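Local coordinates for protein CalG4 (Micromonospora echinospora, PDB 3IA7) that belongs to the GT-B superfamily of glycosyltransferase-like proteins, is built of two Rossmann-like domains and holds calcium ions where two subunits meet, at residues A[42-47]-A[54-59]; A[36-41]-A[91-96]; A[6-11]-A[96-101]; A[115-120]-A[127-132]. One frame throughout, in Å; residues are numbered along the deposited sequence.

Contact 1. Residues A[42-47]-A[54-59]. With CA (calcium ion), chain C.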
loop_
_atom_site.group_PDB
_atom_site.type_symbol
_atom_site.label_atom_id
_atom_site.label_comp_id
_atom_site.label_asym_id
_atom_site.label_seq_id
_atom_site.Cartn_x
_atom_site.Cartn_y
_atom_site.Cartn_z
ATOM N N LEU A 42 7.939 -8.953 17.164
ATOM C CA LEU A 42 7.008 -9.405 16.105
ATOM C C LEU A 42 6.744 -8.346 15.022
ATOM O O LEU A 42 6.473 -8.670 13.872
ATOM C CB LEU A 42 5.666 -9.854 16.729
ATOM C CG LEU A 42 4.588 -10.475 15.813
ATOM C CD1 LEU A 42 5.111 -11.635 14.944
ATOM C CD2 LEU A 42 3.379 -10.914 16.699
ATOM N N PHE A 43 6.737 -7.092 15.414
ATOM C CA PHE A 43 6.544 -6.008 14.460
ATOM C C PHE A 43 7.726 -5.096 14.204
ATOM O O PHE A 43 7.560 -4.116 13.459
ATOM C CB PHE A 43 5.364 -5.163 14.919
ATOM C CG PHE A 43 4.103 -5.939 14.854
ATOM C CD1 PHE A 43 3.432 -6.098 13.635
ATOM C CD2 PHE A 43 3.665 -6.651 15.982
ATOM C CE1 PHE A 43 2.279 -6.864 13.526
ATOM C CE2 PHE A 43 2.497 -7.427 15.910
ATOM C CZ PHE A 43 1.802 -7.543 14.659
ATOM N N ALA A 44 8.893 -5.439 14.791
ATOM C CA ALA A 44 10.087 -4.594 14.723
ATOM C C ALA A 44 10.536 -4.406 13.255
ATOM O O ALA A 44 10.930 -3.297 12.836
ATOM C CB ALA A 44 11.220 -5.234 15.577
ATOM N N ASP A 45 10.521 -5.494 12.482
ATOM C CA ASP A 45 10.942 -5.412 11.070
ATOM C C ASP A 45 10.044 -4.500 10.232
ATOM O O ASP A 45 10.537 -3.675 9.446
ATOM C CB ASP A 45 11.151 -6.787 10.472
ATOM C CG ASP A 45 12.268 -7.548 11.195
ATOM O OD1 ASP A 45 13.443 -7.135 11.048
ATOM O OD2 ASP A 45 11.956 -8.454 11.961
ATOM N N GLU A 46 8.750 -4.613 10.470
ATOM C CA GLU A 46 7.752 -3.872 9.729
ATOM C C GLU A 46 7.897 -2.340 10.022
ATOM O O GLU A 46 7.813 -1.484 9.121
ATOM C CB GLU A 46 6.376 -4.367 10.159
ATOM C CG GLU A 46 6.071 -5.774 9.664
ATOM C CD GLU A 46 6.479 -6.901 10.613
ATOM O OE1 GLU A 46 7.405 -6.720 11.456
ATOM O OE2 GLU A 46 5.921 -8.021 10.466
ATOM N N VAL A 47 8.123 -2.020 11.279
ATOM C CA VAL A 47 8.250 -0.637 11.720
ATOM C C VAL A 47 9.563 -0.007 11.188
ATOM O O VAL A 47 9.591 1.153 10.787
ATOM C CB VAL A 47 8.140 -0.646 13.256
ATOM C CG1 VAL A 47 8.642 0.591 13.805
ATOM C CG2 VAL A 47 6.616 -0.937 13.691
ATOM N N VAL A 54 13.542 1.342 16.424
ATOM C CA VAL A 54 12.647 0.561 17.306
ATOM C C VAL A 54 13.188 0.551 18.756
ATOM O O VAL A 54 14.397 0.392 18.980
ATOM C CB VAL A 54 12.446 -0.859 16.753
ATOM C CG1 VAL A 54 11.848 -1.877 17.814
ATOM C CG2 VAL A 54 11.528 -0.829 15.517
ATOM N N VAL A 55 12.274 0.719 19.699
ATOM C CA VAL A 55 12.494 0.466 21.115
ATOM C C VAL A 55 11.617 -0.752 21.420
ATOM O O VAL A 55 10.368 -0.691 21.301
ATOM C CB VAL A 55 12.034 1.662 21.981
ATOM C CG1 VAL A 55 11.943 1.227 23.511
ATOM C CG2 VAL A 55 13.004 2.856 21.793
ATOM N N LEU A 56 12.245 -1.866 21.785
ATOM C CA LEU A 56 11.457 -3.095 22.081
ATOM C C LEU A 56 10.857 -3.095 23.480
ATOM O O LEU A 56 11.487 -2.604 24.449
ATOM C CB LEU A 56 12.340 -4.359 21.977
ATOM C CG LEU A 56 12.949 -4.602 20.597
ATOM C CD1 LEU A 56 13.926 -5.788 20.713
ATOM C CD2 LEU A 56 11.847 -4.895 19.611
ATOM N N TYR A 57 9.644 -3.648 23.578
ATOM C CA TYR A 57 9.064 -3.966 24.869
ATOM C C TYR A 57 8.607 -5.433 24.816
ATOM O O TYR A 57 8.446 -6.026 23.729
ATOM C CB TYR A 57 7.921 -2.955 25.221
ATOM C CG TYR A 57 6.534 -3.301 24.664
ATOM C CD1 TYR A 57 5.596 -4.010 25.450
ATOM C CD2 TYR A 57 6.171 -2.966 23.348
ATOM C CE1 TYR A 57 4.315 -4.318 24.943
ATOM C CE2 TYR A 57 4.890 -3.265 22.865
ATOM C CZ TYR A 57 3.977 -3.925 23.674
ATOM O OH TYR A 57 2.720 -4.282 23.172
ATOM N N LYS A 58 8.415 -5.991 26.010
ATOM C CA LYS A 58 7.939 -7.330 26.199
ATOM C C LYS A 58 6.447 -7.277 26.516
ATOM O O LYS A 58 6.023 -6.695 27.519
ATOM C CB LYS A 58 8.679 -7.973 27.368
ATOM C CG LYS A 58 8.038 -9.287 27.835
ATOM C CD LYS A 58 8.439 -10.427 26.939
ATOM C CE LYS A 58 8.039 -11.781 27.575
ATOM N NZ LYS A 58 8.240 -12.844 26.522
ATOM N N SER A 59 5.667 -7.881 25.634
ATOM C CA SER A 59 4.217 -7.891 25.796
ATOM C C SER A 59 3.733 -8.873 26.806
ATOM O O SER A 59 4.155 -10.054 26.809
ATOM C CB SER A 59 3.531 -8.184 24.455
ATOM O OG SER A 59 2.133 -8.083 24.549
HETATM CA CA CA C . 7.526 -9.250 11.938
HETATM O O HOH W 1 9.515 -8.381 13.030
HETATM O O HOH W 2 8.488 -11.263 12.897
#
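The carbonyl O of L42, on the helix whose A44 and V47 pack against V54, binds a calcium ion at 2.3 Å, one of seven ligand atoms. E46 binds through both carboxylate oxygens, with OE1 at 2.6 Å and OE2 at 2.5 Å from the ion; the bend in its chain (chi2 91°) folds the carboxylate back along the helix toward L42. Two waters add to the shell, and Q225 OE1 and H297 NE2 of the second subunit complete it, so the metal bridges two copies of the protein. D45 belongs to the second shell: its OD2 accepts a bond from one metal-bound water at 2.7 Å, while its backbone N donates to the same water. The contact joins the helix and second strand of the beta-alpha-beta unit 34-39, 41-49, 53-56. The short axes lie 9.2 Å apart and run antiparallel at 175°, as expected when a helix returns the chain to start a parallel strand. The side-chain packing between them is apolar, and no hydrogen bond crosses. V47 and V54 cross at about a right angle, V47 CG1 meeting V54 CG2 at 3.6 Å. A44 CB sits near two branches, V54 CG1 and L56 CD2, each 4.1 Å from it. V54 and L56 lie on the sheet's outermost strand, paired on its inner side with strand 34-39 by backbone bonds of V55 to Y37 and T39.

Contact 2. Residues A[36-41]-A[91-96]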
loop_
_atom_site.group_PDB
_atom_site.type_symbol
_atom_site.label_atom_id
_atom_site.label_comp_id
_atom_site.label_asym_id
_atom_site.label_seq_id
_atom_site.Cartn_x
_atom_site.Cartn_y
_atom_site.Cartn_z
ATOM N N THR A 36 11.091 7.296 16.505
ATOM C CA THR A 36 11.388 6.167 17.350
ATOM C C THR A 36 10.035 5.512 17.624
ATOM O O THR A 36 9.034 6.216 17.779
ATOM C CB THR A 36 12.047 6.636 18.654
ATOM O OG1 THR A 36 13.302 7.294 18.351
ATOM C CG2 THR A 36 12.315 5.450 19.605
ATOM N N TYR A 37 10.001 4.192 17.709
ATOM C CA TYR A 37 8.727 3.512 17.715
ATOM C C TYR A 37 8.826 2.330 18.692
ATOM O O TYR A 37 9.690 1.442 18.515
ATOM C CB TYR A 37 8.373 3.050 16.277
ATOM C CG TYR A 37 6.899 2.639 16.070
ATOM C CD1 TYR A 37 6.089 3.330 15.180
ATOM C CD2 TYR A 37 6.364 1.511 16.695
ATOM C CE1 TYR A 37 4.769 2.964 14.966
ATOM C CE2 TYR A 37 5.011 1.128 16.501
ATOM C CZ TYR A 37 4.223 1.888 15.632
ATOM O OH TYR A 37 2.917 1.507 15.372
ATOM N N VAL A 38 7.947 2.341 19.712
ATOM C CA VAL A 38 7.902 1.252 20.691
ATOM C C VAL A 38 7.011 0.103 20.202
ATOM O O VAL A 38 5.774 0.268 19.956
ATOM C CB VAL A 38 7.437 1.759 22.101
ATOM C CG1 VAL A 38 7.453 0.619 23.175
ATOM C CG2 VAL A 38 8.277 3.016 22.562
ATOM N N THR A 39 7.629 -1.072 20.083
ATOM C CA THR A 39 6.914 -2.244 19.627
ATOM C C THR A 39 7.594 -3.536 20.092
ATOM O O THR A 39 8.527 -3.488 20.889
ATOM C CB THR A 39 6.699 -2.242 18.079
ATOM O OG1 THR A 39 5.721 -3.247 17.745
ATOM C CG2 THR A 39 8.096 -2.464 17.324
ATOM N N THR A 40 7.084 -4.687 19.660
ATOM C CA THR A 40 7.656 -5.957 20.052
ATOM C C THR A 40 8.490 -6.527 18.904
ATOM O O THR A 40 8.413 -6.009 17.785
ATOM C CB THR A 40 6.546 -6.979 20.402
ATOM O OG1 THR A 40 5.698 -7.215 19.253
ATOM C CG2 THR A 40 5.745 -6.533 21.610
ATOM N N PRO A 41 9.287 -7.571 19.175
ATOM C CA PRO A 41 10.047 -8.118 18.079
ATOM C C PRO A 41 9.169 -8.515 16.877
ATOM O O PRO A 41 9.602 -8.419 15.732
ATOM C CB PRO A 41 10.720 -9.315 18.720
ATOM C CG PRO A 41 11.042 -8.785 20.140
ATOM C CD PRO A 41 9.685 -8.192 20.472
ATOM N N LEU A 91 5.270 1.975 28.764
ATOM C CA LEU A 91 5.744 3.130 29.527
ATOM C C LEU A 91 7.185 2.906 30.061
ATOM O O LEU A 91 8.089 3.735 29.843
ATOM C CB LEU A 91 4.716 3.401 30.673
ATOM C CG LEU A 91 4.940 4.518 31.692
ATOM C CD1 LEU A 91 4.822 5.839 30.985
ATOM C CD2 LEU A 91 3.825 4.392 32.715
ATOM N N ARG A 92 7.424 1.785 30.732
ATOM C CA ARG A 92 8.764 1.518 31.270
ATOM C C ARG A 92 9.801 1.409 30.149
ATOM O O ARG A 92 10.931 1.870 30.334
ATOM C CB ARG A 92 8.811 0.230 32.121
ATOM C CG ARG A 92 8.004 0.369 33.469
ATOM C CD ARG A 92 8.011 -0.918 34.259
ATOM N NE ARG A 92 7.164 -0.788 35.442
ATOM C CZ ARG A 92 6.903 -1.784 36.282
ATOM N NH1 ARG A 92 7.403 -3.011 36.071
ATOM N NH2 ARG A 92 6.125 -1.536 37.325
ATOM N N ALA A 93 9.466 0.724 29.032
ATOM C CA ALA A 93 10.450 0.520 27.943
ATOM C C ALA A 93 10.862 1.855 27.345
ATOM O O ALA A 93 12.023 2.054 27.053
ATOM C CB ALA A 93 9.874 -0.314 26.818
ATOM N N ALA A 94 9.887 2.721 27.097
ATOM C CA ALA A 94 10.126 4.040 26.486
ATOM C C ALA A 94 10.974 4.918 27.423
ATOM O O ALA A 94 11.933 5.545 26.978
ATOM C CB ALA A 94 8.834 4.726 26.217
ATOM N N GLU A 95 10.638 4.919 28.713
ATOM C CA GLU A 95 11.430 5.712 29.693
ATOM C C GLU A 95 12.872 5.223 29.832
ATOM O O GLU A 95 13.816 6.022 29.825
ATOM C CB GLU A 95 10.736 5.720 31.028
ATOM C CG GLU A 95 9.407 6.522 30.961
ATOM C CD GLU A 95 8.859 6.842 32.342
ATOM O OE1 GLU A 95 9.638 6.955 33.284
ATOM O OE2 GLU A 95 7.657 7.066 32.503
ATOM N N GLU A 96 13.040 3.906 29.906
ATOM C CA GLU A 96 14.365 3.311 30.011
ATOM C C GLU A 96 15.193 3.660 28.758
ATOM O O GLU A 96 16.346 4.080 28.872
ATOM C CB GLU A 96 14.251 1.785 30.218
ATOM C CG GLU A 96 15.585 1.030 30.456
ATOM C CD GLU A 96 16.493 1.045 29.242
ATOM O OE1 GLU A 96 16.067 0.674 28.119
ATOM O OE2 GLU A 96 17.679 1.441 29.401
#
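Apolar contact between V38 and the alanines A93 and A94 accounts for the whole interface. The two branches of the valine divide the work: CG2 meets A94 CB at 4.1 Å, and CG1 approaches A93 CB more loosely, at 4.5 Å. With CG1 anti to the backbone N (chi1 -177°), both methyls are presented to the helix, one to each of two successive residues. Small alanine side chains allow a close backbone approach, the V38 and A94 CA atoms being 6.8 Å apart. Y57, V55 and L8 also touch V38, and L119 of helix 113-123 packs on A94. In the Rossmann-like domain of this GT-B protein, helix 75-98 links edge strand 53-56 to strand 105-109 and so passes over strand 34-39 on the way. V38 points to this face of the sheet; its neighbour Y37 is directed to the other, where it meets S21 and V47. No hydrogen bond crosses between the two segments; the helix keeps its own turns, with E95 N donating to L91 O at 3.0 Å, and the strand is bonded to its sheet neighbours, V38 pairing through its backbone with F9. Charge is placed away from the interface: E95 uses OE1 in a salt bridge with R122 NH1 and OE2 in a hydrogen bond with Y172 OH.

Contact 3. Residues A[6-11]-A[96-101]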
loop_
_atom_site.group_PDB
_atom_site.type_symbol
_atom_site.label_atom_id
_atom_site.label_comp_id
_atom_site.label_asym_id
_atom_site.label_seq_id
_atom_site.Cartn_x
_atom_site.Cartn_y
_atom_site.Cartn_z
ATOM N N HIS A 6 12.167 15.061 16.851
ATOM C CA HIS A 6 12.270 13.698 17.322
ATOM C C HIS A 6 10.869 13.287 17.795
ATOM O O HIS A 6 10.316 13.846 18.767
ATOM C CB HIS A 6 13.291 13.558 18.454
ATOM C CG HIS A 6 13.482 12.135 18.901
ATOM N ND1 HIS A 6 14.175 11.793 20.043
ATOM C CD2 HIS A 6 13.056 10.968 18.358
ATOM C CE1 HIS A 6 14.190 10.474 20.168
ATOM N NE2 HIS A 6 13.524 9.948 19.160
ATOM N N ILE A 7 10.276 12.346 17.071
ATOM C CA ILE A 7 8.900 12.004 17.345
ATOM C C ILE A 7 8.835 10.563 17.822
ATOM O O ILE A 7 9.305 9.653 17.114
ATOM C CB ILE A 7 8.030 12.208 16.067
ATOM C CG1 ILE A 7 8.078 13.708 15.626
ATOM C CG2 ILE A 7 6.592 11.750 16.411
ATOM C CD1 ILE A 7 7.219 14.036 14.382
ATOM N N LEU A 8 8.282 10.329 19.005
ATOM C CA LEU A 8 8.156 8.943 19.505
ATOM C C LEU A 8 6.734 8.406 19.323
ATOM O O LEU A 8 5.754 9.104 19.674
ATOM C CB LEU A 8 8.582 8.838 20.952
ATOM C CG LEU A 8 8.182 7.505 21.597
ATOM C CD1 LEU A 8 9.264 6.495 21.254
ATOM C CD2 LEU A 8 8.076 7.661 23.087
ATOM N N PHE A 9 6.632 7.210 18.748
ATOM C CA PHE A 9 5.339 6.513 18.667
ATOM C C PHE A 9 5.302 5.417 19.721
ATOM O O PHE A 9 6.179 4.569 19.803
ATOM C CB PHE A 9 5.159 5.854 17.295
ATOM C CG PHE A 9 4.746 6.778 16.214
ATOM C CD1 PHE A 9 5.584 7.816 15.786
ATOM C CD2 PHE A 9 3.533 6.583 15.559
ATOM C CE1 PHE A 9 5.191 8.679 14.738
ATOM C CE2 PHE A 9 3.133 7.431 14.499
ATOM C CZ PHE A 9 3.973 8.502 14.101
ATOM N N ALA A 10 4.279 5.435 20.535
ATOM C CA ALA A 10 4.023 4.326 21.488
ATOM C C ALA A 10 2.806 3.541 21.007
ATOM O O ALA A 10 1.680 4.119 20.905
ATOM C CB ALA A 10 3.782 4.890 22.908
ATOM N N ASN A 11 2.981 2.240 20.737
ATOM C CA ASN A 11 1.891 1.425 20.255
ATOM C C ASN A 11 1.942 0.024 20.866
ATOM O O ASN A 11 3.003 -0.432 21.341
ATOM C CB ASN A 11 1.902 1.299 18.712
ATOM C CG ASN A 11 0.473 1.102 18.112
ATOM O OD1 ASN A 11 -0.499 0.755 18.800
ATOM N ND2 ASN A 11 0.344 1.420 16.847
ATOM N N GLU A 96 13.040 3.906 29.906
ATOM C CA GLU A 96 14.365 3.311 30.011
ATOM C C GLU A 96 15.193 3.660 28.758
ATOM O O GLU A 96 16.346 4.080 28.872
ATOM C CB GLU A 96 14.251 1.785 30.218
ATOM C CG GLU A 96 15.585 1.030 30.456
ATOM C CD GLU A 96 16.493 1.045 29.242
ATOM O OE1 GLU A 96 16.067 0.674 28.119
ATOM O OE2 GLU A 96 17.679 1.441 29.401
ATOM N N ALA A 97 14.600 3.506 27.577
ATOM C CA ALA A 97 15.287 3.756 26.313
ATOM C C ALA A 97 15.627 5.220 26.023
ATOM O O ALA A 97 16.701 5.499 25.500
ATOM C CB ALA A 97 14.527 3.177 25.137
ATOM N N LEU A 98 14.731 6.130 26.344
ATOM C CA LEU A 98 14.979 7.536 26.069
ATOM C C LEU A 98 15.744 8.210 27.228
ATOM O O LEU A 98 16.537 9.139 27.016
ATOM C CB LEU A 98 13.671 8.249 25.752
ATOM C CG LEU A 98 13.053 8.081 24.362
ATOM C CD1 LEU A 98 13.847 8.766 23.311
ATOM C CD2 LEU A 98 12.835 6.593 23.946
ATOM N N GLY A 99 15.543 7.714 28.456
ATOM C CA GLY A 99 16.346 8.202 29.602
ATOM C C GLY A 99 16.354 9.723 29.726
ATOM O O GLY A 99 15.306 10.338 29.799
ATOM N N ASP A 100 17.540 10.334 29.743
ATOM C CA ASP A 100 17.595 11.795 29.956
ATOM C C ASP A 100 17.487 12.612 28.670
ATOM O O ASP A 100 17.742 13.831 28.685
ATOM C CB ASP A 100 18.855 12.207 30.757
ATOM C CG ASP A 100 18.777 11.828 32.224
ATOM O OD1 ASP A 100 17.638 11.725 32.770
ATOM O OD2 ASP A 100 19.871 11.630 32.848
ATOM N N ASN A 101 17.088 11.958 27.581
ATOM C CA ASN A 101 16.949 12.568 26.252
ATOM C C ASN A 101 15.577 12.376 25.587
ATOM O O ASN A 101 15.473 11.732 24.531
ATOM C CB ASN A 101 18.041 12.044 25.350
ATOM C CG ASN A 101 19.369 12.443 25.847
ATOM O OD1 ASN A 101 19.559 13.614 26.133
ATOM N ND2 ASN A 101 20.272 11.489 26.048
#
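L98 meets two residues of strand 6-10, one with each of its methyls. CD1 lies 3.6 Å from H6 CE1, approaching the imidazole obliquely, and CD2 is a looser 4.5 Å from L8 CD1. H6 and L98 reach toward each other from opposite directions and so bridge backbones whose CA atoms are 11.0 Å apart. The next shell sets the ring. H6 extends with CG anti to the backbone N (chi1 -176°), and its NE2 is hydrogen-bonded to T36 OG1 on the adjacent strand, while its backbone N bonds to D104 OD2. P103 packs on H6, L8 and L98 alike. Beyond this, helix 75-98 ends: G99 leaves helical geometry with positive phi (51°), and a type II' beta turn runs from L98 to N101, closed by N101 N donating to L98 O at 2.9 Å. The contact thus joins a central strand of the Rossmann-like sheet to the last turn of the helix lying over it, just before the chain enters strand 105-109. Chemically, the imidazole serves two partners at adjacent atoms: NE2 is held by the threonine hydroxyl, which restrains the ring's rotation, and the neighbouring carbon CE1 offers the leucine a van der Waals surface.

Contact 4. Residues A[115-120]-A[127-132]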
loop_
_atom_site.group_PDB
_atom_site.type_symbol
_atom_site.label_atom_id
_atom_site.label_comp_id
_atom_site.label_asym_id
_atom_site.label_seq_id
_atom_site.Cartn_x
_atom_site.Cartn_y
_atom_site.Cartn_z
ATOM N N ALA A 115 -0.009 4.849 28.939
ATOM C CA ALA A 115 1.446 5.005 28.687
ATOM C C ALA A 115 1.725 6.290 27.954
ATOM O O ALA A 115 2.620 7.038 28.301
ATOM C CB ALA A 115 1.956 3.804 27.839
ATOM N N GLY A 116 0.946 6.578 26.920
ATOM C CA GLY A 116 1.289 7.740 26.112
ATOM C C GLY A 116 1.169 9.032 26.866
ATOM O O GLY A 116 2.032 9.899 26.793
ATOM N N ARG A 117 0.056 9.169 27.579
ATOM C CA ARG A 117 -0.217 10.395 28.324
ATOM C C ARG A 117 0.728 10.552 29.545
ATOM O O ARG A 117 1.135 11.660 29.867
ATOM C CB ARG A 117 -1.679 10.434 28.760
ATOM C CG ARG A 117 -2.645 10.518 27.572
ATOM C CD ARG A 117 -4.052 10.791 28.072
ATOM N NE ARG A 117 -4.087 12.076 28.765
ATOM C CZ ARG A 117 -4.956 12.388 29.716
ATOM N NH1 ARG A 117 -5.915 11.543 30.056
ATOM N NH2 ARG A 117 -4.865 13.562 30.309
ATOM N N LEU A 118 1.086 9.443 30.187
ATOM C CA LEU A 118 2.062 9.514 31.304
ATOM C C LEU A 118 3.505 9.898 30.832
ATOM O O LEU A 118 4.197 10.639 31.499
ATOM C CB LEU A 118 2.020 8.226 32.154
ATOM C CG LEU A 118 0.637 8.023 32.885
ATOM C CD1 LEU A 118 0.746 6.709 33.716
ATOM C CD2 LEU A 118 0.280 9.240 33.799
ATOM N N LEU A 119 3.928 9.378 29.682
ATOM C CA LEU A 119 5.223 9.723 29.058
ATOM C C LEU A 119 5.237 11.196 28.785
ATOM O O LEU A 119 6.201 11.906 29.143
ATOM C CB LEU A 119 5.393 8.934 27.744
ATOM C CG LEU A 119 5.802 7.456 27.876
ATOM C CD1 LEU A 119 5.852 6.870 26.438
ATOM C CD2 LEU A 119 7.190 7.284 28.550
ATOM N N ALA A 120 4.145 11.674 28.204
ATOM C CA ALA A 120 3.981 13.098 27.882
ATOM C C ALA A 120 4.021 13.980 29.147
ATOM O O ALA A 120 4.648 15.033 29.134
ATOM C CB ALA A 120 2.655 13.319 27.110
ATOM N N ALA A 127 1.396 15.723 23.148
ATOM C CA ALA A 127 1.090 14.387 22.692
ATOM C C ALA A 127 -0.023 14.418 21.665
ATOM O O ALA A 127 -0.822 15.356 21.651
ATOM C CB ALA A 127 0.697 13.440 23.903
ATOM N N VAL A 128 -0.018 13.420 20.783
ATOM C CA VAL A 128 -1.040 13.227 19.775
ATOM C C VAL A 128 -1.572 11.835 19.957
ATOM O O VAL A 128 -0.781 10.888 20.042
ATOM C CB VAL A 128 -0.424 13.264 18.344
ATOM C CG1 VAL A 128 -1.464 12.800 17.258
ATOM C CG2 VAL A 128 0.182 14.604 18.030
ATOM N N ARG A 129 -2.901 11.691 19.957
ATOM C CA ARG A 129 -3.524 10.399 20.029
ATOM C C ARG A 129 -3.824 9.853 18.598
ATOM O O ARG A 129 -4.322 10.592 17.718
ATOM C CB ARG A 129 -4.836 10.486 20.823
ATOM C CG ARG A 129 -5.574 9.119 20.873
ATOM C CD ARG A 129 -6.828 9.193 21.818
ATOM N NE ARG A 129 -6.412 9.577 23.194
ATOM C CZ ARG A 129 -7.101 9.317 24.298
ATOM N NH1 ARG A 129 -8.268 8.680 24.217
ATOM N NH2 ARG A 129 -6.600 9.659 25.490
ATOM N N LEU A 130 -3.635 8.560 18.429
ATOM C CA LEU A 130 -4.077 7.872 17.209
ATOM C C LEU A 130 -5.133 6.846 17.489
ATOM O O LEU A 130 -5.067 6.115 18.490
ATOM C CB LEU A 130 -2.902 7.106 16.575
ATOM C CG LEU A 130 -1.589 7.802 16.233
ATOM C CD1 LEU A 130 -0.567 6.721 15.557
ATOM C CD2 LEU A 130 -1.741 9.112 15.340
ATOM N N THR A 131 -6.076 6.706 16.559
ATOM C CA THR A 131 -6.981 5.546 16.654
ATOM C C THR A 131 -7.415 5.040 15.293
ATOM O O THR A 131 -7.744 5.827 14.412
ATOM C CB THR A 131 -8.238 5.790 17.607
ATOM O OG1 THR A 131 -9.049 4.610 17.632
ATOM C CG2 THR A 131 -9.076 7.010 17.174
ATOM N N GLY A 132 -7.433 3.713 15.167
ATOM C CA GLY A 132 -7.988 2.999 14.024
ATOM C C GLY A 132 -9.464 2.686 14.253
ATOM O O GLY A 132 -10.058 2.059 13.406
HETATM O O HOH W 3 -7.700 10.007 27.995
#
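A120 and A127 bring the backbones closest, their CA atoms 6.1 Å apart where helix 113-123 hands over, after a short connection, to strand 127-131. A120 CB touches A127 CB at 3.8 Å, and Y108 of the neighbouring strand also packs on A127. The unit is beta-alpha-beta, strand 105-109, helix 113-123 and strand 127-131, within the N-terminal Rossmann-like sheet. The strand is also tied to the C-terminal helix 385-400, because A127 O accepts a hydrogen bond from Y396 OH. One turn earlier in the helix and two residues further along the strand, R117 and R129 meet. R117 CD lies at the edge of the R129 guanidinium, near its plane, 3.8 Å from NH2. Both chains bend at their third torsion, in opposite senses (chi3 62° for R117, -59° for R129), and the two guanidinium planes end 47° apart. A water bridges them: it accepts a good bond from R129 NH2 at 2.8 Å and a weak one from R117 NH1 at 3.1 Å. Other partners hold each group, E184 by a salt bridge and Y181 by a cation-pi contact for R117, and Y108 OH by a hydrogen bond to NE of R129. Their charged atoms stay apart, R117 NE 4.8 Å from R129 NH2; the water accepting from both, the E184 salt bridge and E186 packing on both side chains probably offset the like charges.

Overall arrangement
From the N terminus the chain lays down strand 6-10 first, and contact 3 closes the longest loop when the end of helix 75-98 returns to it. Contact 2 is nested inside that loop, joining strand 34-39 to the same helix, and contact 1 is nested again inside contact 2, between helix 41-49 and edge strand 53-56. Contact 4 follows in series and closes a short loop of its own. All four reach one parallel sheet. Contacts 1 and 2 are joined by backbone bonds between their strands, as are contacts 2 and 3, while L119 of helix 113-123 packs against residues of contacts 2 and 3. Contact 1 does not touch contact 4.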